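Local coordinates for beta subunit of a putative Aromatic-ring-hydroxylating dioxygenase (Novosphingobium aromaticivorans DSM 12444, PDB 3EBY), which is probably the beta subunit of an aromatic-ring-hydroxylating dioxygenase, though its own activity is unproven, at residues G102-F114 / I124-S137. Residues are numbered along the deposited sequence; the frame is centred on the assembly and turned at random.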
loop_
_atom_site.group_PDB
_atom_site.type_symbol
_atom_site.label_atom_id
_atom_site.label_comp_id
_atom_site.label_asym_id
_atom_site.label_seq_id
_atom_site.Cartn_x
_atom_site.Cartn_y
_atom_site.Cartn_z
ATOM N N GLY A 102 23.393 16.500 -1.217
ATOM C CA GLY A 102 23.086 17.488 -0.195
ATOM C C GLY A 102 21.647 17.366 0.260
ATOM O O GLY A 102 21.225 16.299 0.709
ATOM N N ASP A 103 20.875 18.440 0.159
ATOM C CA ASP A 103 19.459 18.375 0.561
ATOM C C ASP A 103 18.519 18.255 -0.650
ATOM O O ASP A 103 17.327 18.580 -0.565
ATOM C CB ASP A 103 19.082 19.570 1.441
ATOM C CG ASP A 103 19.423 20.886 0.806
ATOM O OD1 ASP A 103 19.403 20.965 -0.431
ATOM O OD2 ASP A 103 19.738 21.838 1.545
ATOM N N GLN A 104 19.063 17.786 -1.773
ATOM C CA GLN A 104 18.244 17.390 -2.912
ATOM C C GLN A 104 18.253 15.853 -2.989
ATOM O O GLN A 104 19.310 15.224 -2.975
ATOM C CB GLN A 104 18.788 18.006 -4.178
ATOM C CG GLN A 104 19.025 19.530 -4.053
ATOM C CD GLN A 104 17.748 20.292 -3.699
ATOM O OE1 GLN A 104 16.766 20.257 -4.446
ATOM N NE2 GLN A 104 17.750 20.961 -2.538
ATOM N N VAL A 105 17.069 15.259 -2.951
ATOM C CA VAL A 105 16.953 13.820 -2.878
ATOM C C VAL A 105 16.055 13.287 -4.000
ATOM O O VAL A 105 14.961 13.803 -4.219
ATOM C CB VAL A 105 16.364 13.396 -1.512
ATOM C CG1 VAL A 105 16.142 11.902 -1.452
ATOM C CG2 VAL A 105 17.286 13.852 -0.377
ATOM N N SER A 106 16.554 12.307 -4.741
ATOM C CA SER A 106 15.741 11.617 -5.739
ATOM C C SER A 106 15.139 10.375 -5.107
ATOM O O SER A 106 15.748 9.749 -4.235
ATOM C CB SER A 106 16.565 11.241 -6.967
ATOM O OG SER A 106 17.668 10.422 -6.630
ATOM N N ALA A 107 13.908 10.079 -5.483
ATOM C CA ALA A 107 13.185 8.884 -4.959
ATOM C C ALA A 107 12.149 8.397 -5.931
ATOM O O ALA A 107 11.734 9.127 -6.821
ATOM C CB ALA A 107 12.535 9.174 -3.593
ATOM N N GLU A 108 11.723 7.151 -5.724
ATOM C CA GLU A 108 10.661 6.529 -6.519
ATOM C C GLU A 108 9.735 5.756 -5.600
ATOM O O GLU A 108 10.182 5.220 -4.598
ATOM C CB GLU A 108 11.255 5.599 -7.575
ATOM C CG GLU A 108 12.322 6.272 -8.460
ATOM C CD GLU A 108 12.827 5.410 -9.610
ATOM O OE1 GLU A 108 12.302 4.290 -9.854
ATOM O OE2 GLU A 108 13.793 5.866 -10.255
ATOM N N ALA A 109 8.434 5.741 -5.929
ATOM C CA ALA A 109 7.442 5.008 -5.140
ATOM C C ALA A 109 6.316 4.524 -6.042
ATOM O O ALA A 109 5.815 5.289 -6.883
ATOM C CB ALA A 109 6.896 5.902 -4.021
ATOM N N SER A 110 5.945 3.249 -5.908
ATOM C CA SER A 110 4.822 2.695 -6.635
ATOM C C SER A 110 3.534 3.260 -6.088
ATOM O O SER A 110 3.460 3.617 -4.925
ATOM C CB SER A 110 4.776 1.159 -6.537
ATOM O OG SER A 110 5.874 0.610 -7.248
ATOM N N TYR A 111 2.536 3.357 -6.949
ATOM C CA TYR A 111 1.193 3.815 -6.558
ATOM C C TYR A 111 0.095 3.160 -7.397
ATOM O O TYR A 111 0.313 2.740 -8.541
ATOM C CB TYR A 111 1.075 5.352 -6.677
ATOM C CG TYR A 111 1.000 5.840 -8.128
ATOM C CD1 TYR A 111 -0.185 5.757 -8.858
ATOM C CD2 TYR A 111 2.141 6.292 -8.788
ATOM C CE1 TYR A 111 -0.228 6.144 -10.202
ATOM C CE2 TYR A 111 2.105 6.627 -10.170
ATOM C CZ TYR A 111 0.924 6.542 -10.855
ATOM O OH TYR A 111 0.876 6.825 -12.213
ATOM N N VAL A 112 -1.093 3.105 -6.811
ATOM C CA VAL A 112 -2.296 2.772 -7.550
ATOM C C VAL A 112 -3.364 3.721 -7.115
ATOM O O VAL A 112 -3.550 3.947 -5.913
ATOM C CB VAL A 112 -2.750 1.321 -7.363
ATOM C CG1 VAL A 112 -4.060 1.088 -8.127
ATOM C CG2 VAL A 112 -1.661 0.341 -7.879
ATOM N N VAL A 113 -4.057 4.297 -8.095
ATOM C CA VAL A 113 -5.216 5.123 -7.849
ATOM C C VAL A 113 -6.445 4.294 -8.215
ATOM O O VAL A 113 -6.539 3.749 -9.329
ATOM C CB VAL A 113 -5.244 6.438 -8.717
ATOM C CG1 VAL A 113 -6.513 7.231 -8.386
ATOM C CG2 VAL A 113 -3.993 7.256 -8.501
ATOM N N PHE A 114 -7.298 4.124 -7.242
ATOM C CA PHE A 114 -8.584 3.430 -7.388
ATOM C C PHE A 114 -9.695 4.481 -7.513
ATOM O O PHE A 114 -9.644 5.542 -6.875
ATOM C CB PHE A 114 -8.850 2.546 -6.162
ATOM C CG PHE A 114 -7.748 1.570 -5.860
ATOM C CD1 PHE A 114 -6.644 1.954 -5.105
ATOM C CD2 PHE A 114 -7.773 0.294 -6.390
ATOM C CE1 PHE A 114 -5.610 1.074 -4.862
ATOM C CE2 PHE A 114 -6.721 -0.597 -6.154
ATOM C CZ PHE A 114 -5.643 -0.204 -5.411
ATOM N N ILE A 124 -9.584 -0.173 -10.706
ATOM C CA ILE A 124 -8.251 0.389 -10.817
ATOM C C ILE A 124 -8.234 1.432 -11.926
ATOM O O ILE A 124 -8.527 1.118 -13.096
ATOM C CB ILE A 124 -7.183 -0.678 -11.145
ATOM C CG1 ILE A 124 -7.161 -1.782 -10.069
ATOM C CG2 ILE A 124 -5.838 0.014 -11.265
ATOM C CD1 ILE A 124 -6.786 -3.154 -10.600
ATOM N N TYR A 125 -8.001 2.688 -11.560
ATOM C CA TYR A 125 -8.006 3.792 -12.522
ATOM C C TYR A 125 -6.641 4.021 -13.175
ATOM O O TYR A 125 -6.548 4.155 -14.415
ATOM C CB TYR A 125 -8.509 5.061 -11.847
ATOM C CG TYR A 125 -8.366 6.302 -12.672
ATOM C CD1 TYR A 125 -9.012 6.430 -13.887
ATOM C CD2 TYR A 125 -7.539 7.319 -12.267
ATOM C CE1 TYR A 125 -8.860 7.568 -14.660
ATOM C CE2 TYR A 125 -7.343 8.441 -13.044
ATOM C CZ TYR A 125 -8.036 8.577 -14.226
ATOM O OH TYR A 125 -7.865 9.723 -14.973
ATOM N N ASN A 126 -5.590 4.110 -12.347
ATOM C CA ASN A 126 -4.238 4.364 -12.848
ATOM C C ASN A 126 -3.217 3.761 -11.903
ATOM O O ASN A 126 -3.239 4.068 -10.693
ATOM C CB ASN A 126 -4.011 5.886 -12.995
ATOM C CG ASN A 126 -2.722 6.223 -13.661
ATOM O OD1 ASN A 126 -1.700 6.368 -12.997
ATOM N ND2 ASN A 126 -2.729 6.277 -15.009
ATOM N N ALA A 127 -2.411 2.827 -12.417
ATOM C CA ALA A 127 -1.270 2.250 -11.680
ATOM C C ALA A 127 0.039 2.698 -12.309
ATOM O O ALA A 127 0.161 2.746 -13.546
ATOM C CB ALA A 127 -1.350 0.684 -11.670
ATOM N N GLY A 128 1.051 2.951 -11.476
ATOM C CA GLY A 128 2.347 3.448 -11.981
ATOM C C GLY A 128 3.383 3.577 -10.891
ATOM O O GLY A 128 3.237 2.977 -9.829
ATOM N N LYS A 129 4.405 4.395 -11.136
ATOM C CA LYS A 129 5.321 4.783 -10.108
ATOM C C LYS A 129 5.669 6.259 -10.239
ATOM O O LYS A 129 5.641 6.818 -11.356
ATOM C CB LYS A 129 6.591 3.943 -10.120
ATOM C CG LYS A 129 7.497 4.179 -11.289
ATOM C CD LYS A 129 8.846 3.514 -11.059
ATOM C CE LYS A 129 9.714 3.591 -12.290
ATOM N NZ LYS A 129 11.122 3.075 -12.012
ATOM N N TYR A 130 5.783 6.908 -9.092
ATOM C CA TYR A 130 6.346 8.273 -9.029
ATOM C C TYR A 130 7.867 8.214 -9.135
ATOM O O TYR A 130 8.509 7.426 -8.434
ATOM C CB TYR A 130 5.964 8.968 -7.708
ATOM C CG TYR A 130 4.484 9.090 -7.428
ATOM C CD1 TYR A 130 3.628 9.746 -8.324
ATOM C CD2 TYR A 130 3.934 8.582 -6.250
ATOM C CE1 TYR A 130 2.271 9.974 -8.009
ATOM C CE2 TYR A 130 2.558 8.736 -5.945
ATOM C CZ TYR A 130 1.746 9.477 -6.786
ATOM O OH TYR A 130 0.384 9.597 -6.483
ATOM N N VAL A 131 8.420 9.062 -9.985
ATOM C CA VAL A 131 9.879 9.294 -10.082
ATOM C C VAL A 131 10.113 10.766 -9.750
ATOM O O VAL A 131 9.691 11.671 -10.502
ATOM C CB VAL A 131 10.411 8.961 -11.476
ATOM C CG1 VAL A 131 11.907 9.260 -11.575
ATOM C CG2 VAL A 131 10.128 7.469 -11.802
ATOM N N ASP A 132 10.741 11.002 -8.605
ATOM C CA ASP A 132 10.735 12.312 -7.979
ATOM C C ASP A 132 12.128 12.905 -7.741
ATOM O O ASP A 132 13.116 12.175 -7.499
ATOM C CB ASP A 132 10.034 12.236 -6.612
ATOM C CG ASP A 132 8.613 11.750 -6.699
ATOM O OD1 ASP A 132 7.884 12.177 -7.625
ATOM O OD2 ASP A 132 8.202 10.972 -5.793
ATOM N N ARG A 133 12.163 14.234 -7.749
ATOM C CA ARG A 133 13.268 15.016 -7.197
ATOM C C ARG A 133 12.681 15.934 -6.138
ATOM O O ARG A 133 11.791 16.752 -6.434
ATOM C CB ARG A 133 13.952 15.860 -8.277
ATOM C CG ARG A 133 14.530 15.038 -9.402
ATOM C CD ARG A 133 15.472 15.845 -10.293
ATOM N NE ARG A 133 14.771 16.771 -11.178
ATOM C CZ ARG A 133 15.022 18.079 -11.276
ATOM N NH1 ARG A 133 15.993 18.651 -10.556
ATOM N NH2 ARG A 133 14.327 18.817 -12.143
ATOM N N PHE A 134 13.081 15.684 -4.897
ATOM C CA PHE A 134 12.652 16.446 -3.734
ATOM C C PHE A 134 13.696 17.495 -3.322
ATOM O O PHE A 134 14.903 17.223 -3.293
ATOM C CB PHE A 134 12.418 15.510 -2.542
ATOM C CG PHE A 134 11.168 14.726 -2.625
ATOM C CD1 PHE A 134 9.975 15.259 -2.143
ATOM C CD2 PHE A 134 11.170 13.439 -3.120
ATOM C CE1 PHE A 134 8.801 14.543 -2.212
ATOM C CE2 PHE A 134 9.985 12.701 -3.153
ATOM C CZ PHE A 134 8.803 13.279 -2.699
ATOM N N ASP A 135 13.199 18.646 -2.905
ATOM C CA ASP A 135 14.007 19.700 -2.307
ATOM C C ASP A 135 13.733 19.667 -0.788
ATOM O O ASP A 135 12.611 19.962 -0.346
ATOM C CB ASP A 135 13.575 21.035 -2.904
ATOM C CG ASP A 135 14.310 22.229 -2.304
ATOM O OD1 ASP A 135 15.143 22.049 -1.380
ATOM O OD2 ASP A 135 14.114 23.355 -2.836
ATOM N N LEU A 136 14.732 19.217 -0.013
ATOM C CA LEU A 136 14.607 19.094 1.447
ATOM C C LEU A 136 15.339 20.233 2.163
ATOM O O LEU A 136 15.651 20.111 3.350
ATOM C CB LEU A 136 15.197 17.754 1.938
ATOM C CG LEU A 136 14.247 16.567 2.050
ATOM C CD1 LEU A 136 13.304 16.516 0.888
ATOM C CD2 LEU A 136 15.033 15.239 2.203
ATOM N N SER A 137 15.606 21.327 1.448
ATOM C CA SER A 137 16.286 22.484 2.027
ATOM C C SER A 137 15.318 23.280 2.890
ATOM O O SER A 137 14.106 23.131 2.773
ATOM C CB SER A 137 16.827 23.390 0.922
ATOM O OG SER A 137 15.769 24.133 0.325
#
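Strands 104-114 and 124-135 run antiparallel from the Gln104-Asp135 pair to the Val113-Asn126 pair, their short axes at 162°, until a classic beta bulge in which the carbonyl of Val113 accepts from both Tyr125 N and Asn126 N. Tyr111 dominates one face. Its CG sits between its own backbone N and carbonyl carbon (chi1 73°), which lays the ring across the neighbouring strand over Gly128, whose CA makes a CH-pi contact 4.0 Å from the ring centroid. The other face stacks on Tyr130, centroids 4.4 Å apart and planes 29° from parallel, with CD2 of Tyr111 over the centre of the Tyr130 ring. Tyr111 OH gives a 2.7 Å hydrogen bond to Asn126 OD1, nearly in line with the amide C=O; ring and amide lie almost coplanar, an arrangement consistent with the ring being held between Gly128 and Tyr130, its hydroxyl tethered to Asn126. Tyr130 in turn is engaged by Arg146 through a cation-pi contact, and Arg146 also pairs with Asp132. On the opposite face Lys129, extended beyond CG, brings NZ within 2.7 Å of Glu108 OE1, approaching from above the carboxylate plane; the same ammonium reaches Asp29 of a second subunit. Farther along that face, Val112 CG1 packs on Ile124 CG2 at 3.8 Å. At the far end Asp135 OD1 gathers three donors: Ser137 N, closing an Asx turn, Ser137 OG, and Gln104 NE2 at 3.1 Å, which comes from above the carboxylate plane. The pair is a long, bulged beta hairpin within the curved sheet of the NTF2-like fold: helix 8-28 covers Val105 and Phe134, while neighbouring subunits meet the face bearing Ser110, Val112 and Ile124.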